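Local coordinates for protein HIAXHD3 (Humicola insolens, PDB 3ZXK) that hydrolyses alpha-L-arabinofuranosyl side chains, probably those of arabinoxylan, as an exo-acting glycoside hydrolase of family 43, at residues S27-S32 / D254-T259; S33-F36 / A42-L45; L147-D150 / M154-A157; R181-P186 / Y228-L233; R195-R200 / Y204-R209. One frame throughout, in Å; residues are numbered along the deposited sequence. Where two conformers were deposited one is given.

Contact 1: residues S27-S32 / D254-T259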
# COMPACT_ATOMS: atom_id res chain seq x y z
N SER A 27 17.95 -10.66 -12.01
CA SER A 27 17.14 -10.01 -13.03
C SER A 27 15.84 -9.36 -12.51
O SER A 27 15.09 -8.75 -13.27
CB SER A 27 16.81 -11.02 -14.14
OG SER A 27 18.02 -11.47 -14.71
N VAL A 28 15.59 -9.46 -11.21
CA VAL A 28 14.30 -9.06 -10.67
C VAL A 28 14.44 -7.92 -9.67
O VAL A 28 15.32 -7.94 -8.79
CB VAL A 28 13.58 -10.25 -9.96
CG1 VAL A 28 12.22 -9.77 -9.46
CG2 VAL A 28 13.44 -11.43 -10.90
N PHE A 29 13.56 -6.93 -9.81
CA PHE A 29 13.48 -5.84 -8.82
C PHE A 29 12.30 -6.11 -7.90
O PHE A 29 11.22 -6.53 -8.35
CB PHE A 29 13.23 -4.50 -9.49
CG PHE A 29 14.28 -4.11 -10.49
CD1 PHE A 29 15.43 -3.42 -10.07
CD2 PHE A 29 14.11 -4.37 -11.85
CE1 PHE A 29 16.41 -3.03 -10.98
CE2 PHE A 29 15.10 -3.97 -12.77
CZ PHE A 29 16.25 -3.30 -12.33
N TYR A 30 12.49 -5.83 -6.63
CA TYR A 30 11.45 -5.97 -5.60
C TYR A 30 11.20 -4.63 -4.92
O TYR A 30 12.12 -3.85 -4.77
CB TYR A 30 11.84 -7.03 -4.56
CG TYR A 30 11.82 -8.43 -5.13
CD1 TYR A 30 10.61 -9.09 -5.36
CD2 TYR A 30 13.00 -9.07 -5.48
CE1 TYR A 30 10.59 -10.36 -5.90
CE2 TYR A 30 13.00 -10.34 -6.02
CZ TYR A 30 11.80 -10.97 -6.20
OH TYR A 30 11.76 -12.22 -6.76
N TYR A 31 9.95 -4.40 -4.53
CA TYR A 31 9.49 -3.10 -4.00
C TYR A 31 8.60 -3.46 -2.83
O TYR A 31 7.68 -4.26 -2.97
CB TYR A 31 8.65 -2.47 -5.11
CG TYR A 31 7.97 -1.13 -4.91
CD1 TYR A 31 7.08 -0.89 -3.86
CD2 TYR A 31 8.14 -0.14 -5.87
CE1 TYR A 31 6.40 0.32 -3.75
CE2 TYR A 31 7.47 1.07 -5.76
CZ TYR A 31 6.61 1.29 -4.72
OH TYR A 31 5.99 2.52 -4.71
N SER A 32 8.90 -2.88 -1.67
CA SER A 32 8.14 -3.09 -0.45
C SER A 32 7.48 -1.78 -0.01
O SER A 32 8.14 -0.74 -0.02
CB SER A 32 9.09 -3.62 0.63
OG SER A 32 8.45 -3.73 1.89
N ASP A 254 20.26 -0.44 -8.40
CA ASP A 254 21.09 -0.67 -9.57
C ASP A 254 20.38 -1.64 -10.50
O ASP A 254 19.81 -2.64 -10.06
CB ASP A 254 22.46 -1.26 -9.17
CG ASP A 254 22.36 -2.53 -8.27
OD1 ASP A 254 21.72 -2.47 -7.18
OD2 ASP A 254 23.01 -3.54 -8.58
N ALA A 255 20.41 -1.34 -11.80
CA ALA A 255 19.94 -2.30 -12.81
C ALA A 255 21.06 -3.28 -13.15
O ALA A 255 22.23 -3.07 -12.78
CB ALA A 255 19.45 -1.56 -14.06
N PRO A 256 20.72 -4.39 -13.83
CA PRO A 256 21.78 -5.34 -14.18
C PRO A 256 22.94 -4.73 -14.99
O PRO A 256 24.06 -5.21 -14.88
CB PRO A 256 21.04 -6.40 -15.00
CG PRO A 256 19.65 -6.36 -14.45
CD PRO A 256 19.39 -4.90 -14.21
N ASP A 257 22.69 -3.67 -15.75
CA ASP A 257 23.75 -3.03 -16.54
C ASP A 257 24.66 -2.11 -15.70
O ASP A 257 25.59 -1.48 -16.22
CB ASP A 257 23.16 -2.32 -17.78
CG ASP A 257 22.37 -1.05 -17.44
OD1 ASP A 257 22.12 -0.79 -16.24
OD2 ASP A 257 22.01 -0.30 -18.38
N GLY A 258 24.41 -2.04 -14.39
CA GLY A 258 25.21 -1.19 -13.48
C GLY A 258 24.73 0.25 -13.32
O GLY A 258 25.29 1.02 -12.53
N THR A 259 23.71 0.63 -14.08
CA THR A 259 23.18 1.99 -13.99
C THR A 259 22.22 2.07 -12.82
O THR A 259 21.44 1.13 -12.57
CB THR A 259 22.42 2.42 -15.26
OG1 THR A 259 21.34 1.50 -15.51
CG2 THR A 259 23.35 2.47 -16.47
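Phe29 carries this contact alone, its ring reaching from strand 28-32 to the bend formed by Ala255 and Pro256. CB starts alongside the other segment and meets none of it. CG stands anti to the carbonyl carbon (chi1 -59°), a turn that sends the far end of the ring toward the loop. Phe29 CE1 then comes to 3.5 Å from the backbone oxygen Asp254 O, which sits at the ring edge near its plane. At the tip, Phe29 CZ lies 3.9 Å from Ala255 CA and 4.0 Å from Ala255 CB, while Pro256 CD approaches it obliquely, also at 4.0 Å. Leu50 and Arg24 pack against the same phenyl group, and Arg24 forms a salt bridge with Asp254 OD2. An alanine at Phe29 would take away the whole ring and is likely to leave a gap between the strand and Ala255 and Pro256, with no other side chain of 27-32 placed to fill it. No hydrogen bond spans the segments; the loop is shaped from within. Gly258 N bonds to Ala255 O at 2.9 Å, closing a type I turn, and Asp257 OD1 accepts from Thr259 N in an Asx turn. In the five-bladed beta-propeller of family 43, this places an aromatic side chain of the first blade against a hairpin turn of the last, where the ring of blades closes.

Contact 2: residues S33-F36 / A42-L45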
# COMPACT_ATOMS: atom_id res chain seq x y z
N SER A 33 6.21 -1.83 0.40
CA SER A 33 5.45 -0.62 0.76
C SER A 33 4.75 -0.72 2.12
O SER A 33 4.71 -1.81 2.74
CB SER A 33 4.47 -0.19 -0.35
OG SER A 33 3.42 -1.13 -0.49
N SER A 34 4.18 0.42 2.57
CA SER A 34 3.54 0.50 3.88
C SER A 34 2.03 0.52 3.80
O SER A 34 1.43 1.09 2.87
CB SER A 34 4.00 1.76 4.57
OG SER A 34 5.40 1.75 4.65
N THR A 35 1.41 -0.12 4.80
CA THR A 35 -0.03 -0.38 4.75
C THR A 35 -0.81 -0.04 6.01
O THR A 35 -1.98 -0.34 6.08
CB THR A 35 -0.29 -1.86 4.44
OG1 THR A 35 0.71 -2.65 5.10
CG2 THR A 35 -0.21 -2.13 2.90
N PHE A 36 -0.18 0.55 7.02
CA PHE A 36 -0.95 1.02 8.20
C PHE A 36 -1.71 -0.16 8.85
O PHE A 36 -1.07 -1.17 9.18
CB PHE A 36 -1.78 2.28 7.84
CG PHE A 36 -0.88 3.40 7.36
CD1 PHE A 36 -0.45 3.47 6.02
CD2 PHE A 36 -0.35 4.31 8.29
CE1 PHE A 36 0.45 4.46 5.62
CE2 PHE A 36 0.55 5.30 7.89
CZ PHE A 36 0.93 5.38 6.55
N ALA A 42 2.36 -4.89 4.32
CA ALA A 42 3.69 -4.83 3.71
C ALA A 42 3.77 -5.59 2.39
O ALA A 42 4.51 -6.58 2.28
CB ALA A 42 4.80 -5.28 4.67
N PRO A 43 3.04 -5.12 1.38
CA PRO A 43 3.08 -5.79 0.07
C PRO A 43 4.48 -5.76 -0.51
O PRO A 43 5.28 -4.83 -0.21
CB PRO A 43 2.20 -4.90 -0.82
CG PRO A 43 1.73 -3.79 0.01
CD PRO A 43 2.22 -3.90 1.39
N VAL A 44 4.76 -6.77 -1.32
CA VAL A 44 5.96 -6.84 -2.16
C VAL A 44 5.50 -6.88 -3.62
O VAL A 44 4.67 -7.73 -3.98
CB VAL A 44 6.81 -8.10 -1.87
CG1 VAL A 44 8.08 -8.11 -2.72
CG2 VAL A 44 7.22 -8.15 -0.40
N LEU A 45 6.04 -5.96 -4.41
CA LEU A 45 5.84 -5.95 -5.86
C LEU A 45 7.09 -6.39 -6.56
O LEU A 45 8.21 -6.24 -6.03
CB LEU A 45 5.42 -4.56 -6.35
CG LEU A 45 4.38 -3.78 -5.51
CD1 LEU A 45 4.30 -2.36 -6.05
CD2 LEU A 45 3.03 -4.46 -5.56
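Thr35 and Pro43 point their side chains at each other, the threonine methyl CG2 pressing on the proline ring at CD. That pair is tight, Thr35 CG2 lying 3.4 Å from Pro43 CD, closer than usual for two carbons. CG2 is anti to the carbonyl carbon of its own residue, and chi1 of 36° turns Thr35 OG1 instead to the start of the facing segment, where it accepts from Ala42 N at 2.9 Å in a nearly straight bond (166°). One side chain thus works with both branches, the methyl on the proline and the hydroxyl on the amide before it. A valine in place of Thr35 would probably leave the buried Ala42 N-H without its acceptor. These segments flank the excursion between strands 28-32 and 41-47, the second and third strands of the first propeller blade. Strand 38-39, in between, joins a sheet of the C-terminal beta-sandwich, and Glu334 and Arg375 of that sheet touch both Thr35 and Pro43. Ser33 approaches the same proline from a second direction: Ser33 OG is 3.2 Å from Pro43 CG, and His17 ND1 supplies the polar partner of that hydroxyl. The backbones meet beside it. Ser33 N donates to Pro43 O at 3.2 Å, with the donor in the carbonyl plane, continuing the pairing of the blade strands by one bond. Farther on, Ser33 O receives the CA-H of Ala42, 3.3 Å from Ala42 CA to the oxygen, at the corner the chain turns at Ala42.

Contact 3: residues L147-D150 / M154-A157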
# COMPACT_ATOMS: atom_id res chain seq x y z
N LEU A 147 20.48 -2.63 5.81
CA LEU A 147 21.57 -2.96 4.92
C LEU A 147 22.14 -4.31 5.33
O LEU A 147 22.46 -4.49 6.49
CB LEU A 147 22.70 -1.88 5.02
CG LEU A 147 24.04 -2.32 4.39
CD1 LEU A 147 23.87 -2.51 2.90
CD2 LEU A 147 25.16 -1.34 4.65
N ILE A 148 22.23 -5.25 4.41
CA ILE A 148 23.05 -6.44 4.64
C ILE A 148 24.39 -6.20 3.96
O ILE A 148 24.46 -6.19 2.72
CB ILE A 148 22.33 -7.70 4.10
CG1 ILE A 148 20.90 -7.76 4.70
CG2 ILE A 148 23.19 -8.95 4.31
CD1 ILE A 148 20.06 -8.94 4.26
N ASP A 149 25.44 -6.00 4.77
CA ASP A 149 26.74 -5.60 4.28
C ASP A 149 27.46 -6.74 3.52
O ASP A 149 27.04 -7.90 3.56
CB ASP A 149 27.58 -5.06 5.45
CG ASP A 149 28.67 -4.13 5.02
OD1 ASP A 149 28.82 -3.88 3.79
OD2 ASP A 149 29.38 -3.64 5.91
N ASP A 150 28.53 -6.40 2.83
CA ASP A 150 29.25 -7.38 1.98
C ASP A 150 29.84 -8.54 2.78
O ASP A 150 30.04 -9.63 2.24
CB ASP A 150 30.35 -6.68 1.18
CG ASP A 150 29.80 -5.71 0.15
OD1 ASP A 150 28.72 -5.96 -0.43
OD2 ASP A 150 30.47 -4.68 -0.08
N MET A 154 24.47 -7.23 9.38
CA MET A 154 23.25 -6.49 9.14
C MET A 154 23.19 -5.22 10.02
O MET A 154 23.52 -5.25 11.24
CB MET A 154 22.05 -7.41 9.39
CG MET A 154 22.03 -8.61 8.45
SD MET A 154 20.75 -9.77 8.95
CE MET A 154 19.29 -8.87 8.48
N TYR A 155 22.80 -4.10 9.40
CA TYR A 155 22.68 -2.79 10.04
C TYR A 155 21.32 -2.22 9.72
O TYR A 155 20.78 -2.47 8.65
CB TYR A 155 23.75 -1.80 9.50
CG TYR A 155 25.16 -2.26 9.75
CD1 TYR A 155 25.81 -2.00 10.95
CD2 TYR A 155 25.84 -2.99 8.77
CE1 TYR A 155 27.10 -2.46 11.17
CE2 TYR A 155 27.14 -3.44 8.99
CZ TYR A 155 27.75 -3.16 10.20
OH TYR A 155 29.02 -3.60 10.46
N ILE A 156 20.78 -1.42 10.64
CA ILE A 156 19.57 -0.65 10.38
C ILE A 156 19.79 0.83 10.73
O ILE A 156 20.14 1.16 11.87
CB ILE A 156 18.33 -1.20 11.12
CG1 ILE A 156 18.01 -2.63 10.62
CG2 ILE A 156 17.11 -0.28 10.94
CD1 ILE A 156 16.88 -3.33 11.36
N ALA A 157 19.63 1.68 9.73
CA ALA A 157 19.58 3.11 9.91
C ALA A 157 18.13 3.49 10.24
O ALA A 157 17.17 2.93 9.67
CB ALA A 157 20.09 3.84 8.66
O HOH W 1 30.24 -4.64 8.29
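The ring of Tyr155 presents an edge to Asp149: Asp149 CB lies in the ring plane, 3.9 Å from Tyr155 CE2. The carboxylate is turned 66° out of that plane, Asp149 OD2 meeting Tyr155 CE2 at 3.8 Å from an oblique direction. A water, also in plane at the edge, joins the two polar ends, 2.7 Å from Asp149 OD2 and 2.7 Å from Tyr155 OH. The aspartate is held further by Tyr203 OH at OD2 and by a salt bridge from Lys198 at OD1. Asp150 N also donates to OD1, coming from above the carboxylate plane. With this many partners the carboxylate is unlikely to turn, and the neighbouring charge probably favours its ionised form. In the backbone, Leu147 and Tyr155 form a hydrogen-bonded antiparallel pair, Leu147 N donating to Tyr155 O at 2.9 Å and Tyr155 N to Leu147 O at 3.0 Å. On the opposite face of the sheet, Ile148 and Met154 run side by side, with Ile148 CG1 4.0 Å from Met154 CG. The thioether chain bends at chi3 (72°) and packs against Tyr98 and Tyr100 of the second blade. Met196 of the fourth blade covers the Leu147 and Tyr155 face. The pairing is that of an antiparallel beta hairpin, strands 145-148 and 154-158, in the third blade of the propeller, packed between its two neighbours.

Contact 4: residues R181-P186 / Y228-L233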
# COMPACT_ATOMS: atom_id res chain seq x y z
N ARG A 181 22.95 9.40 16.56
CA ARG A 181 23.23 10.69 15.94
C ARG A 181 24.40 10.59 14.95
O ARG A 181 25.35 11.39 15.01
CB ARG A 181 23.50 11.74 17.05
CG ARG A 181 23.11 13.16 16.69
CD ARG A 181 23.36 14.10 17.87
NE ARG A 181 23.28 15.50 17.46
CZ ARG A 181 22.15 16.21 17.40
NH1 ARG A 181 20.99 15.65 17.71
NH2 ARG A 181 22.19 17.48 17.00
N VAL A 182 24.34 9.62 14.04
CA VAL A 182 25.32 9.52 12.94
C VAL A 182 25.16 10.67 11.95
O VAL A 182 26.08 10.96 11.18
CB VAL A 182 25.24 8.15 12.20
CG1 VAL A 182 25.31 7.02 13.21
CG2 VAL A 182 23.98 8.01 11.32
N TYR A 183 23.96 11.26 11.93
CA TYR A 183 23.66 12.45 11.14
C TYR A 183 22.62 13.30 11.86
O TYR A 183 21.58 12.79 12.29
CB TYR A 183 23.11 12.10 9.74
CG TYR A 183 22.83 13.36 8.93
CD1 TYR A 183 23.89 14.15 8.46
CD2 TYR A 183 21.53 13.82 8.73
CE1 TYR A 183 23.65 15.32 7.77
CE2 TYR A 183 21.28 14.99 8.04
CZ TYR A 183 22.34 15.75 7.58
OH TYR A 183 22.07 16.90 6.89
N ALA A 184 22.90 14.60 11.97
CA ALA A 184 21.91 15.60 12.38
C ALA A 184 22.02 16.75 11.37
O ALA A 184 23.13 17.17 11.01
CB ALA A 184 22.18 16.10 13.79
N HIS A 185 20.88 17.25 10.90
CA HIS A 185 20.90 18.34 9.94
C HIS A 185 21.45 19.56 10.65
O HIS A 185 21.00 19.89 11.76
CB HIS A 185 19.52 18.63 9.40
CG HIS A 185 19.53 19.57 8.24
ND1 HIS A 185 19.66 20.90 8.40
CD2 HIS A 185 19.48 19.34 6.87
CE1 HIS A 185 19.68 21.50 7.19
NE2 HIS A 185 19.58 20.54 6.26
N PRO A 186 22.41 20.25 10.02
CA PRO A 186 23.10 21.36 10.70
C PRO A 186 22.27 22.62 10.93
O PRO A 186 22.70 23.51 11.68
CB PRO A 186 24.28 21.66 9.76
CG PRO A 186 23.87 21.10 8.44
CD PRO A 186 23.09 19.87 8.77
N TYR A 228 28.17 10.82 9.15
CA TYR A 228 27.82 11.01 7.75
C TYR A 228 27.77 12.47 7.40
O TYR A 228 27.36 13.29 8.22
CB TYR A 228 26.46 10.41 7.48
CG TYR A 228 26.46 8.89 7.45
CD1 TYR A 228 26.49 8.13 8.62
CD2 TYR A 228 26.41 8.22 6.23
CE1 TYR A 228 26.48 6.73 8.57
CE2 TYR A 228 26.41 6.83 6.17
CZ TYR A 228 26.46 6.08 7.33
OH TYR A 228 26.43 4.70 7.27
N GLU A 229 28.14 12.77 6.16
CA GLU A 229 27.95 14.11 5.58
C GLU A 229 26.90 14.04 4.47
O GLU A 229 26.67 12.96 3.92
CB GLU A 229 29.26 14.66 5.04
CG GLU A 229 29.81 13.91 3.83
CD GLU A 229 31.09 14.50 3.32
OE1 GLU A 229 31.32 15.70 3.56
OE2 GLU A 229 31.89 13.76 2.71
N ALA A 230 26.28 15.18 4.14
CA ALA A 230 25.12 15.20 3.23
C ALA A 230 25.37 16.01 1.96
O ALA A 230 26.16 16.96 1.96
CB ALA A 230 23.89 15.74 3.94
N ARG A 231 24.67 15.62 0.89
CA ARG A 231 24.42 16.46 -0.28
C ARG A 231 22.95 16.35 -0.61
O ARG A 231 22.31 15.38 -0.28
CB ARG A 231 25.20 15.97 -1.50
CG ARG A 231 26.70 16.21 -1.44
CD ARG A 231 27.34 16.07 -2.81
NE ARG A 231 28.78 16.27 -2.71
CZ ARG A 231 29.62 16.24 -3.74
NH1 ARG A 231 29.15 16.03 -4.96
NH2 ARG A 231 30.92 16.42 -3.54
N THR A 232 22.42 17.35 -1.31
CA THR A 232 21.05 17.28 -1.78
C THR A 232 20.94 16.33 -2.96
O THR A 232 21.77 16.35 -3.88
CB THR A 232 20.59 18.69 -2.16
OG1 THR A 232 20.59 19.49 -0.97
CG2 THR A 232 19.17 18.66 -2.78
N LEU A 233 19.94 15.46 -2.94
CA LEU A 233 19.61 14.67 -4.12
C LEU A 233 18.49 15.37 -4.91
O LEU A 233 18.59 15.59 -6.13
CB LEU A 233 19.22 13.24 -3.71
CG LEU A 233 19.00 12.23 -4.83
CD1 LEU A 233 20.25 12.04 -5.68
CD2 LEU A 233 18.56 10.91 -4.21
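Val182 and Tyr228 form the close-packed end of this contact, lying side by side and pointing the same way. Val182 CG2 rests 3.7 Å from Tyr228 CD1, with CB of the valine almost as near to the same atom; CG2 meets the ring obliquely. The backbone closes the same corner: Tyr228 N donates to Val182 O at 2.9 Å, nearly along the C=O axis, and that oxygen also lies in the plane of the Tyr228 ring at its edge. The far end of the ring is fixed by Tyr228 OH bonding to Pro224 O, while Tyr203 and Ile205 pack on the side chain. Next along the chain, Tyr183 CB stands 4.4 Å from Tyr228 CB, and Tyr183 CD1 brings its edge to 3.6 Å from Tyr228 O, in plane. The contact then thins out. The Tyr183 ring, swung away from its own amide nitrogen (chi1 -179°), extends toward Ala230, whose single methyl meets it obliquely, Ala230 CB being 3.7 Å from Tyr183 OH and 3.9 Å from Tyr183 CE1. Ala230 is partly exposed and offers this side of the contact nothing but that methyl. The one hydrogen bond between the segments lies at the buried end. Val182 and Tyr183 together face Ile163 in a classic beta bulge, at a corner in the last strand of the third blade; the contact is the packing of this bulged strand end on outer strand 228-232 of the fourth blade of the propeller.

Contact 5: residues R195-R200 / Y204-R209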
# COMPACT_ATOMS: atom_id res chain seq x y z
N ARG A 195 17.02 4.91 4.12
CA ARG A 195 17.34 3.69 3.38
C ARG A 195 18.86 3.60 3.41
O ARG A 195 19.54 4.65 3.30
CB ARG A 195 16.79 3.74 1.94
CG ARG A 195 15.42 3.06 1.77
CD ARG A 195 14.31 3.96 2.26
NE ARG A 195 13.04 3.24 2.18
CZ ARG A 195 12.61 2.37 3.09
NH1 ARG A 195 13.35 2.10 4.16
NH2 ARG A 195 11.41 1.81 2.95
N MET A 196 19.41 2.40 3.56
CA MET A 196 20.86 2.27 3.76
C MET A 196 21.52 1.38 2.68
O MET A 196 20.95 0.34 2.30
CB MET A 196 21.17 1.73 5.17
CG MET A 196 22.66 1.79 5.55
SD MET A 196 22.85 1.35 7.29
CE MET A 196 24.60 1.64 7.57
N TYR A 197 22.70 1.80 2.21
CA TYR A 197 23.34 1.13 1.07
C TYR A 197 24.85 0.99 1.25
O TYR A 197 25.50 1.83 1.89
CB TYR A 197 23.11 1.93 -0.22
CG TYR A 197 21.65 2.22 -0.50
CD1 TYR A 197 20.83 1.28 -1.16
CD2 TYR A 197 21.08 3.41 -0.07
CE1 TYR A 197 19.48 1.53 -1.38
CE2 TYR A 197 19.73 3.68 -0.29
CZ TYR A 197 18.93 2.75 -0.98
OH TYR A 197 17.55 2.96 -1.22
N LYS A 198 25.39 -0.06 0.67
CA LYS A 198 26.84 -0.24 0.55
C LYS A 198 27.10 -0.25 -0.95
O LYS A 198 26.62 -1.12 -1.67
CB LYS A 198 27.26 -1.55 1.21
CG LYS A 198 28.71 -1.96 1.00
CD LYS A 198 29.67 -1.08 1.78
CE LYS A 198 31.07 -1.66 1.75
NZ LYS A 198 31.11 -2.98 2.42
N ILE A 199 27.81 0.77 -1.43
CA ILE A 199 28.07 0.93 -2.86
C ILE A 199 29.55 1.19 -3.11
O ILE A 199 30.09 2.19 -2.63
CB ILE A 199 27.21 2.06 -3.47
CG1 ILE A 199 25.73 1.85 -3.17
CG2 ILE A 199 27.51 2.17 -4.98
CD1 ILE A 199 24.85 3.06 -3.51
N ARG A 200 30.19 0.28 -3.86
CA ARG A 200 31.63 0.34 -4.17
C ARG A 200 32.52 0.77 -3.00
O ARG A 200 33.33 1.70 -3.12
CB ARG A 200 31.88 1.21 -5.41
CG ARG A 200 31.13 0.76 -6.65
CD ARG A 200 31.45 1.64 -7.85
NE ARG A 200 30.76 2.94 -7.76
CZ ARG A 200 29.67 3.28 -8.45
NH1 ARG A 200 29.12 2.44 -9.33
NH2 ARG A 200 29.14 4.47 -8.27
N TYR A 204 26.19 4.64 2.25
CA TYR A 204 25.27 5.72 1.95
C TYR A 204 23.97 5.51 2.71
O TYR A 204 23.47 4.38 2.87
CB TYR A 204 24.98 5.78 0.45
CG TYR A 204 26.19 6.09 -0.42
CD1 TYR A 204 27.07 5.09 -0.77
CD2 TYR A 204 26.44 7.39 -0.88
CE1 TYR A 204 28.18 5.36 -1.56
CE2 TYR A 204 27.54 7.67 -1.69
CZ TYR A 204 28.44 6.64 -1.99
OH TYR A 204 29.54 6.84 -2.78
N ILE A 205 23.37 6.63 3.10
CA ILE A 205 22.02 6.60 3.67
C ILE A 205 21.23 7.67 2.95
O ILE A 205 21.68 8.80 2.84
CB ILE A 205 22.00 6.86 5.20
CG1 ILE A 205 22.80 5.78 5.95
CG2 ILE A 205 20.56 6.90 5.70
CD1 ILE A 205 23.09 6.11 7.40
N LEU A 206 20.07 7.30 2.41
CA LEU A 206 19.15 8.28 1.85
C LEU A 206 18.14 8.67 2.91
O LEU A 206 17.58 7.80 3.58
CB LEU A 206 18.41 7.69 0.65
CG LEU A 206 18.85 8.22 -0.70
CD1 LEU A 206 20.29 7.78 -1.00
CD2 LEU A 206 17.87 7.75 -1.78
N VAL A 207 17.91 9.97 3.05
CA VAL A 207 16.89 10.48 3.98
C VAL A 207 16.03 11.53 3.30
O VAL A 207 16.48 12.16 2.33
CB VAL A 207 17.51 11.07 5.29
CG1 VAL A 207 18.34 10.03 6.04
CG2 VAL A 207 18.42 12.29 4.99
N THR A 208 14.82 11.71 3.80
CA THR A 208 13.93 12.76 3.33
C THR A 208 13.80 13.86 4.35
O THR A 208 13.78 13.60 5.56
CB THR A 208 12.52 12.21 2.95
OG1 THR A 208 11.71 13.25 2.36
CG2 THR A 208 11.77 11.67 4.16
N ARG A 209 13.66 15.10 3.84
CA ARG A 209 13.15 16.20 4.64
C ARG A 209 11.65 16.32 4.29
O ARG A 209 11.29 16.72 3.18
CB ARG A 209 13.89 17.49 4.32
CG ARG A 209 13.34 18.65 5.15
CD ARG A 209 13.90 19.99 4.73
NE ARG A 209 13.44 20.39 3.39
CZ ARG A 209 13.86 21.48 2.77
NH1 ARG A 209 14.74 22.28 3.37
NH2 ARG A 209 13.40 21.79 1.56
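Arg195 O takes the amide of Leu206, Leu206 N lying 2.8 Å away in the carbonyl plane, and the CA-H of Ile205 also points at it, with Ile205 CA 3.2 Å from Arg195 O. At the next hydrogen-bonded pair, toward the turn, Tyr204 O is met in the same manner, by Tyr197 N at 2.8 Å and by the CA-H of Met196. The return bonds complete both pairs: Arg195 N donates to Leu206 O at 3.0 Å, and Tyr204 N to Tyr197 O at 2.9 Å, tilted 26° from that carbonyl plane. Residues 195-199 and 204-209, their directions 154° apart, belong to the antiparallel hairpin of strands 192-199 and 202-209 in the fourth propeller blade. On the face of Met196 and Ile205, Met196 CG lies 4.0 Å from Ile205 CG1; the methionine, CG anti to N (chi1 -170°), stays extended to its end. Val165 and Ala157 of the third blade pack against this pair. The other face carries Tyr197, Tyr204 and Leu206. Tyr204 crosses Ile199 at about a right angle, Tyr204 CE1 being 3.9 Å from Ile199 CB, while Ile199 O lies in the ring plane at the edge. Tyr197 slants over toward Leu206, where Tyr197 CE2 comes to 4.2 Å from Leu206 CD1. Both phenol ends bond to the fifth blade or its loops, Tyr197 OH with Ile252 N and Tyr204 OH with Gly286 O, and Trp282 meets the Tyr204 ring edge-to-face. The Arg195 side chain leads away from the hairpin, its NE donating to Leu20 O and its NH2 to Ser86 O.

Contact 5 touches both neighbours, its centre 11 Å from those of contact 3 and contact 4. Lys198 NZ meets Asp150 OD2 of contact 3 at 3.1 Å and a bound buffer molecule, probably from crystallisation; toward contact 4, Ile205 CD1 packs 3.4 Å from Tyr228 CZ. These contacts thus bind the third and fourth blades. Contacts 1 and 2 share the first blade, where Tyr31 O and Leu45 N, 2.8 Å apart, probably bond; contact 1 continues to the fifth blade and contact 2 to the sandwich domain. The bound arabinofuranose lies about 11 Å from the Arg195 side chain and about 12 Å from that of Ser33; pocket residue Glu192 begins the strand of Arg195.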